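Local coordinates for protein NANS (YJHS), A 9-O-acetyl N-acetylneuraminic acid esterase (Escherichia coli O157:H7 EDL933, PDB 3PT5) that probably hydrolyses the 9-O-acetyl group of 9-O-acetyl-N-acetylneuraminate, a sialic acid of host mucosal sites, as an esterase of the SGNH hydrolase class, at residues Asp237-Asn245 / Gly274-Glu284; Pro18-Val26 / Thr171-Gln180. All blocks are in the same frame, centred on the assembly; numbering follows the deposited sequence.

From the N terminus the chain enters strand 20-28, a central strand of the mainly parallel sheet, and contact 2 closes when helix 162-176 comes back to lie along that strand, a loop of 144 residues that includes strand 122-130, its neighbour in the sheet. Past strands 182-189 and 233-236 the chain reaches helix 240-245, and contact 1 closes a much shorter loop of 28 residues, containing strand 265-268, when 274-284 returns to that helix. The two loops follow one another without nesting or crossing. Their centres lie 34 Å apart: contact 2 fastens a helix to the sheet, whereas contact 1 binds a short helix to an irregular segment.

Contact 1 of 2, residues Asp237-Asn245 / Gly274-Glu284; sequences DTTWYWKEN and GARGLTNAPDE
The indole of Trp240 and the guanidinium of Arg276 lie nearly parallel, 9° between their planes and 4.1 Å between centres, a cation-pi stack. Arg276 runs extended from CG to NE over one face of the indole: Arg276 CD sits 3.6 Å from the centroid of the six-membered ring as a CH-pi contact, and the guanidinium covers the CZ3 corner beyond it. Trp240 reaches this place because chi1 of 62° sets CG between the backbone N and the carbonyl carbon, swinging the ring toward 274-284.

Glu244, one helical turn on, takes Arg276 side-on. Arg276 NH2 meets Glu244 OE1 at 2.8 Å and Arg276 NE meets Glu244 OE2 at 3.0 Å, the latter lying in the guanidinium plane; the carboxylate is turned well out of that plane. Tryptophan suits its place by offering both a broad face to the arginine and an in-plane N-H: Trp240 NE1 points at the syn lone pair of Glu284 OE1, 3.0 Å away and close to straight at 168°. Glu284 OE1 also accepts from Thr279 N and, from above the carboxylate plane at 2.6 Å, from Thr279 OG1, while Thr279 CG2 packs near Trp240 NE1 and against Thr239. Thr239 caps the helix weakly through OG1, which also bonds to Ser310 O.

Three donors on one oxygen fix the Glu284 carboxylate and, through NE1, the rotation of the indole; the salt bridge orients the stacked arginine. The converging donors would probably stabilise Glu284 as the anion.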
loop_
_atom_site.group_PDB
_atom_site.type_symbol
_atom_site.label_atom_id
_atom_site.label_comp_id
_atom_site.label_asym_id
_atom_site.label_seq_id
_atom_site.Cartn_x
_atom_site.Cartn_y
_atom_site.Cartn_z
ATOM N N ASP A 237 -2.684 -7.631 -8.078
ATOM C CA ASP A 237 -3.810 -7.547 -9.000
ATOM C C ASP A 237 -4.811 -6.445 -8.576
ATOM O O ASP A 237 -4.581 -5.682 -7.607
ATOM C CB ASP A 237 -4.482 -8.934 -9.023
ATOM C CG ASP A 237 -5.196 -9.259 -10.349
ATOM O OD1 ASP A 237 -5.288 -8.385 -11.241
ATOM O OD2 ASP A 237 -5.667 -10.420 -10.483
ATOM N N THR A 238 -5.907 -6.339 -9.309
ATOM C CA THR A 238 -6.939 -5.347 -9.010
ATOM C C THR A 238 -8.289 -6.062 -8.852
ATOM O O THR A 238 -8.346 -7.301 -8.900
ATOM C CB THR A 238 -6.978 -4.245 -10.085
ATOM O OG1 THR A 238 -7.893 -3.208 -9.684
ATOM C CG2 THR A 238 -7.360 -4.791 -11.432
ATOM N N THR A 239 -9.358 -5.293 -8.604
ATOM C CA THR A 239 -10.678 -5.884 -8.357
ATOM C C THR A 239 -11.390 -6.304 -9.631
ATOM O O THR A 239 -11.021 -5.883 -10.734
ATOM C CB THR A 239 -11.636 -4.931 -7.613
ATOM O OG1 THR A 239 -12.191 -3.991 -8.544
ATOM C CG2 THR A 239 -10.916 -4.212 -6.501
ATOM N N TRP A 240 -12.467 -7.058 -9.448
ATOM C CA TRP A 240 -13.214 -7.583 -10.572
ATOM C C TRP A 240 -13.818 -6.486 -11.416
ATOM O O TRP A 240 -13.998 -6.671 -12.615
ATOM C CB TRP A 240 -14.317 -8.527 -10.093
ATOM C CG TRP A 240 -15.389 -7.937 -9.210
ATOM C CD1 TRP A 240 -15.456 -8.021 -7.832
ATOM C CD2 TRP A 240 -16.589 -7.274 -9.631
ATOM N NE1 TRP A 240 -16.622 -7.419 -7.379
ATOM C CE2 TRP A 240 -17.330 -6.963 -8.460
ATOM C CE3 TRP A 240 -17.115 -6.905 -10.886
ATOM C CZ2 TRP A 240 -18.553 -6.279 -8.509
ATOM C CZ3 TRP A 240 -18.340 -6.222 -10.926
ATOM C CH2 TRP A 240 -19.033 -5.915 -9.743
ATOM N N TYR A 241 -14.126 -5.349 -10.788
ATOM C CA TYR A 241 -14.688 -4.191 -11.527
ATOM C C TYR A 241 -13.765 -3.785 -12.689
ATOM O O TYR A 241 -14.209 -3.622 -13.870
ATOM C CB TYR A 241 -14.925 -2.995 -10.583
ATOM C CG TYR A 241 -15.188 -1.739 -11.395
ATOM C CD1 TYR A 241 -16.439 -1.521 -11.970
ATOM C CD2 TYR A 241 -14.176 -0.826 -11.648
ATOM C CE1 TYR A 241 -16.688 -0.399 -12.754
ATOM C CE2 TYR A 241 -14.403 0.306 -12.443
ATOM C CZ TYR A 241 -15.665 0.494 -12.992
ATOM O OH TYR A 241 -15.909 1.587 -13.767
ATOM N N TRP A 242 -12.483 -3.614 -12.367
ATOM C CA TRP A 242 -11.498 -3.106 -13.326
ATOM C C TRP A 242 -11.201 -4.145 -14.417
ATOM O O TRP A 242 -11.156 -3.834 -15.604
ATOM C CB TRP A 242 -10.226 -2.744 -12.554
ATOM C CG TRP A 242 -10.443 -1.598 -11.617
ATOM C CD1 TRP A 242 -10.603 -1.661 -10.241
ATOM C CD2 TRP A 242 -10.604 -0.222 -11.976
ATOM N NE1 TRP A 242 -10.784 -0.407 -9.734
ATOM C CE2 TRP A 242 -10.810 0.504 -10.761
ATOM C CE3 TRP A 242 -10.576 0.475 -13.194
ATOM C CZ2 TRP A 242 -10.982 1.895 -10.732
ATOM C CZ3 TRP A 242 -10.749 1.877 -13.170
ATOM C CH2 TRP A 242 -10.956 2.567 -11.935
ATOM N N LYS A 243 -11.042 -5.388 -13.997
ATOM C CA LYS A 243 -10.851 -6.494 -14.941
ATOM C C LYS A 243 -12.006 -6.697 -15.900
ATOM O O LYS A 243 -11.778 -7.002 -17.074
ATOM C CB LYS A 243 -10.672 -7.798 -14.199
ATOM C CG LYS A 243 -9.501 -7.869 -13.300
ATOM C CD LYS A 243 -9.552 -9.211 -12.713
ATOM C CE LYS A 243 -8.390 -9.502 -11.821
ATOM N NZ LYS A 243 -8.037 -10.947 -11.971
ATOM N N GLU A 244 -13.243 -6.594 -15.418
ATOM C CA GLU A 244 -14.398 -6.878 -16.295
ATOM C C GLU A 244 -14.683 -5.731 -17.240
ATOM O O GLU A 244 -15.171 -5.944 -18.345
ATOM C CB GLU A 244 -15.669 -7.137 -15.482
ATOM C CG GLU A 244 -15.644 -8.433 -14.684
ATOM C CD GLU A 244 -17.025 -8.818 -14.132
ATOM O OE1 GLU A 244 -18.027 -8.164 -14.490
ATOM O OE2 GLU A 244 -17.115 -9.763 -13.325
ATOM N N ASN A 245 -14.383 -4.516 -16.806
ATOM C CA ASN A 245 -14.789 -3.318 -17.543
ATOM C C ASN A 245 -13.726 -2.790 -18.515
ATOM O O ASN A 245 -14.041 -2.025 -19.438
ATOM C CB ASN A 245 -15.243 -2.228 -16.565
ATOM C CG ASN A 245 -16.681 -2.429 -16.097
ATOM O OD1 ASN A 245 -17.633 -2.050 -16.792
ATOM N ND2 ASN A 245 -16.852 -3.035 -14.920
ATOM N N GLY A 274 -12.648 -14.557 -13.435
ATOM C CA GLY A 274 -14.092 -14.298 -13.513
ATOM C C GLY A 274 -14.799 -14.182 -12.168
ATOM O O GLY A 274 -16.003 -13.937 -12.140
ATOM N N ALA A 275 -14.065 -14.368 -11.063
ATOM C CA ALA A 275 -14.656 -14.290 -9.735
ATOM C C ALA A 275 -15.031 -12.855 -9.426
ATOM O O ALA A 275 -14.349 -11.928 -9.872
ATOM C CB ALA A 275 -13.651 -14.786 -8.685
ATOM N N ARG A 276 -16.105 -12.681 -8.671
ATOM C CA ARG A 276 -16.383 -11.373 -8.049
ATOM C C ARG A 276 -16.083 -11.503 -6.571
ATOM O O ARG A 276 -15.342 -12.402 -6.177
ATOM C CB ARG A 276 -17.811 -10.911 -8.354
ATOM C CG ARG A 276 -17.990 -10.588 -9.832
ATOM C CD ARG A 276 -19.284 -9.891 -10.087
ATOM N NE ARG A 276 -19.419 -9.487 -11.481
ATOM C CZ ARG A 276 -20.473 -8.813 -11.952
ATOM N NH1 ARG A 276 -21.491 -8.491 -11.148
ATOM N NH2 ARG A 276 -20.526 -8.469 -13.237
ATOM N N GLY A 277 -16.593 -10.593 -5.751
ATOM C CA GLY A 277 -16.264 -10.644 -4.337
ATOM C C GLY A 277 -15.063 -9.777 -3.992
ATOM O O GLY A 277 -14.329 -9.302 -4.878
ATOM N N LEU A 278 -14.917 -9.545 -2.689
ATOM C CA LEU A 278 -13.738 -8.923 -2.050
ATOM C C LEU A 278 -13.702 -7.403 -2.053
ATOM O O LEU A 278 -12.676 -6.806 -1.695
ATOM C CB LEU A 278 -12.401 -9.459 -2.590
ATOM C CG LEU A 278 -12.141 -10.966 -2.491
ATOM C CD1 LEU A 278 -10.709 -11.254 -2.897
ATOM C CD2 LEU A 278 -12.408 -11.460 -1.061
ATOM N N THR A 279 -14.773 -6.787 -2.520
ATOM C CA THR A 279 -14.755 -5.339 -2.653
ATOM C C THR A 279 -15.659 -4.640 -1.638
ATOM O O THR A 279 -16.411 -5.292 -0.897
ATOM C CB THR A 279 -15.223 -4.864 -4.058
ATOM O OG1 THR A 279 -16.656 -5.050 -4.195
ATOM C CG2 THR A 279 -14.453 -5.618 -5.155
ATOM N N ASN A 280 -15.622 -3.308 -1.673
ATOM C CA ASN A 280 -16.560 -2.490 -0.909
ATOM C C ASN A 280 -18.010 -2.538 -1.401
ATOM O O ASN A 280 -18.885 -1.909 -0.783
ATOM C CB ASN A 280 -16.111 -1.027 -0.872
ATOM C CG ASN A 280 -14.902 -0.797 0.004
ATOM O OD1 ASN A 280 -14.741 -1.438 1.053
ATOM N ND2 ASN A 280 -14.072 0.181 -0.390
ATOM N N ALA A 281 -18.313 -3.266 -2.477
ATOM C CA ALA A 281 -19.724 -3.443 -2.857
ATOM C C ALA A 281 -20.457 -4.002 -1.617
ATOM O O ALA A 281 -19.992 -4.958 -1.027
ATOM C CB ALA A 281 -19.845 -4.416 -3.995
ATOM N N PRO A 282 -21.573 -3.354 -1.192
ATOM C CA PRO A 282 -22.157 -3.761 0.100
ATOM C C PRO A 282 -22.410 -5.256 0.245
ATOM O O PRO A 282 -22.164 -5.835 1.322
ATOM C CB PRO A 282 -23.465 -2.981 0.120
ATOM C CG PRO A 282 -23.064 -1.674 -0.516
ATOM C CD PRO A 282 -22.140 -2.081 -1.659
ATOM N N ASP A 283 -22.875 -5.881 -0.836
ATOM C CA ASP A 283 -23.162 -7.321 -0.830
ATOM C C ASP A 283 -21.890 -8.175 -0.656
ATOM O O ASP A 283 -21.951 -9.349 -0.241
ATOM C CB ASP A 283 -23.884 -7.675 -2.134
ATOM C CG ASP A 283 -23.100 -7.224 -3.373
ATOM O OD1 ASP A 283 -23.166 -6.024 -3.738
ATOM O OD2 ASP A 283 -22.418 -8.065 -3.988
ATOM N N GLU A 284 -20.725 -7.575 -0.923
ATOM C CA GLU A 284 -19.467 -8.320 -0.831
ATOM C C GLU A 284 -18.730 -8.163 0.495
ATOM O O GLU A 284 -17.707 -8.822 0.712
ATOM C CB GLU A 284 -18.558 -7.982 -2.020
ATOM C CG GLU A 284 -19.252 -8.260 -3.322
ATOM C CD GLU A 284 -18.368 -8.128 -4.546
ATOM O OE1 GLU A 284 -17.267 -7.530 -4.474
ATOM O OE2 GLU A 284 -18.801 -8.624 -5.604
HETATM O O HOH W 1 -12.350 -8.246 -6.743
#

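Contact 2 of 2, residues Pro18-Val26 / Thr171-Gln180; sequences PDYYYVLTV and TRAALVKNPQ
With chi1 near -60° in both, Thr25 and Thr171 each hold OG1 beside their own backbone N, and the two hydroxyls meet across the gap between strand and helix. Thr25 OG1 donates to Thr171 OG1 at 2.8 Å, and Thr171 OG1 is also bonded to Leu167 O, one turn back in the helix. At the other end, Asn178 has CG anti to its backbone N (chi1 -173°), which carries its amide toward the start of the strand. There Asn178 ND2 donates to Asp19 O at 2.8 Å, tilted 23° from the carbonyl plane, while Asn178 OD1 accepts from Gln180 N at 3.0 Å in an Asx turn. One amide therefore shapes the chain leaving the helix and ties it to the strand. Beside this bond Gln180 crosses Tyr20 at about a right angle, Tyr20 CB 3.6 Å from Gln180 CB.

Between the polar ends, Val23, Ala174 and Leu175 pack as an apolar group. Val23 spreads its two methyls, Val23 CG1 against Ala174 CB at 3.9 Å and Val23 CG2 against Leu175 CD2 at 4.1 Å; the small alanine lets the helix come close, and the beta-branched valine suits an extended strand.

Helix 171-176 runs antiparallel to strand 20-26, with axes 9.4 Å apart, and Ala174 also touches Val127 of strand 122-130. From the helix the chain turns into strand 182-189, parallel neighbour of strand 20-28, part of the alpha/beta/alpha sandwich of the SGNH hydrolase fold, in which helices pack on a mainly parallel sheet.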
loop_
_atom_site.group_PDB
_atom_site.type_symbol
_atom_site.label_atom_id
_atom_site.label_comp_id
_atom_site.label_asym_id
_atom_site.label_seq_id
_atom_site.Cartn_x
_atom_site.Cartn_y
_atom_site.Cartn_z
ATOM N N PRO A 18 13.464 -2.255 18.607
ATOM C CA PRO A 18 14.260 -3.222 17.853
ATOM C C PRO A 18 15.687 -2.763 17.605
ATOM O O PRO A 18 15.969 -1.543 17.613
ATOM C CB PRO A 18 13.521 -3.307 16.502
ATOM C CG PRO A 18 12.119 -2.940 16.826
ATOM C CD PRO A 18 12.227 -1.873 17.892
ATOM N N ASP A 19 16.579 -3.725 17.344
ATOM C CA ASP A 19 17.948 -3.393 16.928
ATOM C C ASP A 19 17.987 -2.870 15.512
ATOM O O ASP A 19 18.857 -2.080 15.161
ATOM C CB ASP A 19 18.870 -4.610 16.975
ATOM C CG ASP A 19 19.327 -4.951 18.365
ATOM O OD1 ASP A 19 19.309 -4.056 19.249
ATOM O OD2 ASP A 19 19.755 -6.106 18.543
ATOM N N TYR A 20 17.081 -3.371 14.677
ATOM C CA TYR A 20 17.043 -2.970 13.268
ATOM C C TYR A 20 15.720 -3.454 12.687
ATOM O O TYR A 20 14.943 -4.120 13.362
ATOM C CB TYR A 20 18.238 -3.554 12.456
ATOM C CG TYR A 20 18.170 -5.056 12.296
ATOM C CD1 TYR A 20 17.605 -5.632 11.149
ATOM C CD2 TYR A 20 18.637 -5.918 13.306
ATOM C CE1 TYR A 20 17.478 -7.023 11.019
ATOM C CE2 TYR A 20 18.531 -7.292 13.172
ATOM C CZ TYR A 20 17.947 -7.839 12.022
ATOM O OH TYR A 20 17.847 -9.208 11.890
ATOM N N TYR A 21 15.475 -3.086 11.429
ATOM C CA TYR A 21 14.180 -3.333 10.764
ATOM C C TYR A 21 14.355 -4.023 9.423
ATOM O O TYR A 21 15.316 -3.779 8.704
ATOM C CB TYR A 21 13.400 -2.029 10.526
ATOM C CG TYR A 21 12.937 -1.373 11.826
ATOM C CD1 TYR A 21 11.715 -1.713 12.366
ATOM C CD2 TYR A 21 13.733 -0.430 12.496
ATOM C CE1 TYR A 21 11.269 -1.165 13.541
ATOM C CE2 TYR A 21 13.281 0.148 13.703
ATOM C CZ TYR A 21 12.042 -0.246 14.207
ATOM O OH TYR A 21 11.510 0.236 15.383
ATOM N N TYR A 22 13.394 -4.886 9.113
ATOM C CA TYR A 22 13.190 -5.383 7.758
ATOM C C TYR A 22 12.238 -4.368 7.142
ATOM O O TYR A 22 11.189 -4.107 7.689
ATOM C CB TYR A 22 12.507 -6.740 7.782
ATOM C CG TYR A 22 13.385 -7.925 8.121
ATOM C CD1 TYR A 22 13.439 -9.028 7.272
ATOM C CD2 TYR A 22 14.121 -7.972 9.290
ATOM C CE1 TYR A 22 14.218 -10.141 7.575
ATOM C CE2 TYR A 22 14.916 -9.089 9.600
ATOM C CZ TYR A 22 14.960 -10.165 8.723
ATOM O OH TYR A 22 15.742 -11.278 9.011
ATOM N N VAL A 23 12.643 -3.806 6.019
ATOM C CA VAL A 23 11.991 -2.652 5.400
ATOM C C VAL A 23 11.187 -3.134 4.186
ATOM O O VAL A 23 11.691 -3.893 3.359
ATOM C CB VAL A 23 13.018 -1.560 4.990
ATOM C CG1 VAL A 23 12.354 -0.477 4.156
ATOM C CG2 VAL A 23 13.710 -0.936 6.222
ATOM N N LEU A 24 9.916 -2.722 4.118
ATOM C CA LEU A 24 9.073 -3.029 2.962
ATOM C C LEU A 24 8.422 -1.724 2.519
ATOM O O LEU A 24 7.802 -1.056 3.325
ATOM C CB LEU A 24 8.015 -4.068 3.344
ATOM C CG LEU A 24 7.131 -4.673 2.259
ATOM C CD1 LEU A 24 7.941 -5.661 1.373
ATOM C CD2 LEU A 24 5.947 -5.375 2.906
ATOM N N THR A 25 8.616 -1.349 1.251
ATOM C CA THR A 25 7.968 -0.161 0.687
ATOM C C THR A 25 6.621 -0.573 0.097
ATOM O O THR A 25 6.510 -1.606 -0.498
ATOM C CB THR A 25 8.850 0.469 -0.395
ATOM O OG1 THR A 25 10.036 0.970 0.241
ATOM C CG2 THR A 25 8.146 1.639 -1.086
ATOM N N VAL A 26 5.605 0.270 0.279
ATOM C CA VAL A 26 4.261 -0.003 -0.220
ATOM C C VAL A 26 3.894 1.188 -1.065
ATOM O O VAL A 26 3.981 2.323 -0.588
ATOM C CB VAL A 26 3.241 -0.228 0.928
ATOM C CG1 VAL A 26 1.862 -0.535 0.351
ATOM C CG2 VAL A 26 3.709 -1.400 1.783
ATOM N N THR A 171 12.337 5.447 0.738
ATOM C CA THR A 171 12.978 4.131 0.813
ATOM C C THR A 171 14.432 4.269 1.259
ATOM O O THR A 171 14.902 3.514 2.134
ATOM C CB THR A 171 12.877 3.381 -0.524
ATOM O OG1 THR A 171 11.496 3.169 -0.815
ATOM C CG2 THR A 171 13.583 2.010 -0.462
ATOM N N ARG A 172 15.127 5.252 0.682
ATOM C CA ARG A 172 16.523 5.501 1.057
ATOM C C ARG A 172 16.600 5.884 2.519
ATOM O O ARG A 172 17.460 5.385 3.225
ATOM C CB ARG A 172 17.097 6.648 0.244
ATOM C CG ARG A 172 17.595 6.290 -1.107
ATOM C CD ARG A 172 18.023 7.581 -1.798
ATOM N NE ARG A 172 18.768 7.328 -3.024
ATOM C CZ ARG A 172 18.801 8.146 -4.074
ATOM N NH1 ARG A 172 18.119 9.290 -4.064
ATOM N NH2 ARG A 172 19.528 7.813 -5.138
ATOM N N ALA A 173 15.689 6.750 2.975
ATOM C CA ALA A 173 15.680 7.247 4.350
ATOM C C ALA A 173 15.520 6.091 5.312
ATOM O O ALA A 173 16.127 6.069 6.385
ATOM C CB ALA A 173 14.551 8.270 4.568
ATOM N N ALA A 174 14.687 5.125 4.923
ATOM C CA ALA A 174 14.441 3.976 5.777
ATOM C C ALA A 174 15.704 3.131 5.945
ATOM O O ALA A 174 15.966 2.607 7.039
ATOM C CB ALA A 174 13.296 3.137 5.216
ATOM N N LEU A 175 16.468 3.001 4.869
ATOM C CA LEU A 175 17.715 2.211 4.878
ATOM C C LEU A 175 18.851 2.945 5.583
ATOM O O LEU A 175 19.598 2.348 6.370
ATOM C CB LEU A 175 18.103 1.763 3.464
ATOM C CG LEU A 175 17.041 0.869 2.774
ATOM C CD1 LEU A 175 17.417 0.549 1.322
ATOM C CD2 LEU A 175 16.769 -0.417 3.564
ATOM N N VAL A 176 18.956 4.246 5.330
ATOM C CA VAL A 176 19.950 5.126 5.967
ATOM C C VAL A 176 19.818 5.256 7.486
ATOM O O VAL A 176 20.819 5.461 8.190
ATOM C CB VAL A 176 19.893 6.544 5.318
ATOM C CG1 VAL A 176 20.564 7.608 6.203
ATOM C CG2 VAL A 176 20.468 6.504 3.942
ATOM N N LYS A 177 18.593 5.145 7.991
ATOM C CA LYS A 177 18.303 5.209 9.429
ATOM C C LYS A 177 19.148 4.275 10.283
ATOM O O LYS A 177 19.508 4.630 11.394
ATOM C CB LYS A 177 16.825 4.934 9.710
ATOM C CG LYS A 177 15.909 6.152 9.508
ATOM C CD LYS A 177 14.721 6.093 10.436
ATOM C CE LYS A 177 13.688 7.145 10.064
ATOM N NZ LYS A 177 14.023 8.535 10.469
ATOM N N ASN A 178 19.434 3.081 9.772
ATOM C CA ASN A 178 20.148 2.050 10.518
ATOM C C ASN A 178 20.848 1.162 9.484
ATOM O O ASN A 178 20.177 0.566 8.645
ATOM C CB ASN A 178 19.111 1.278 11.350
ATOM C CG ASN A 178 19.716 0.274 12.314
ATOM O OD1 ASN A 178 20.766 -0.323 12.057
ATOM N ND2 ASN A 178 19.018 0.046 13.417
ATOM N N PRO A 179 22.206 1.118 9.476
ATOM C CA PRO A 179 22.885 0.323 8.451
ATOM C C PRO A 179 22.582 -1.183 8.523
ATOM O O PRO A 179 22.856 -1.904 7.561
ATOM C CB PRO A 179 24.387 0.604 8.709
ATOM C CG PRO A 179 24.457 1.055 10.093
ATOM C CD PRO A 179 23.173 1.824 10.342
ATOM N N GLN A 180 22.004 -1.647 9.632
ATOM C CA GLN A 180 21.582 -3.045 9.735
ATOM C C GLN A 180 20.176 -3.313 9.168
ATOM O O GLN A 180 19.682 -4.470 9.187
ATOM C CB GLN A 180 21.586 -3.500 11.192
ATOM C CG GLN A 180 22.910 -3.968 11.747
ATOM C CD GLN A 180 22.720 -4.505 13.142
ATOM O OE1 GLN A 180 22.616 -3.742 14.108
ATOM N NE2 GLN A 180 22.624 -5.824 13.260
#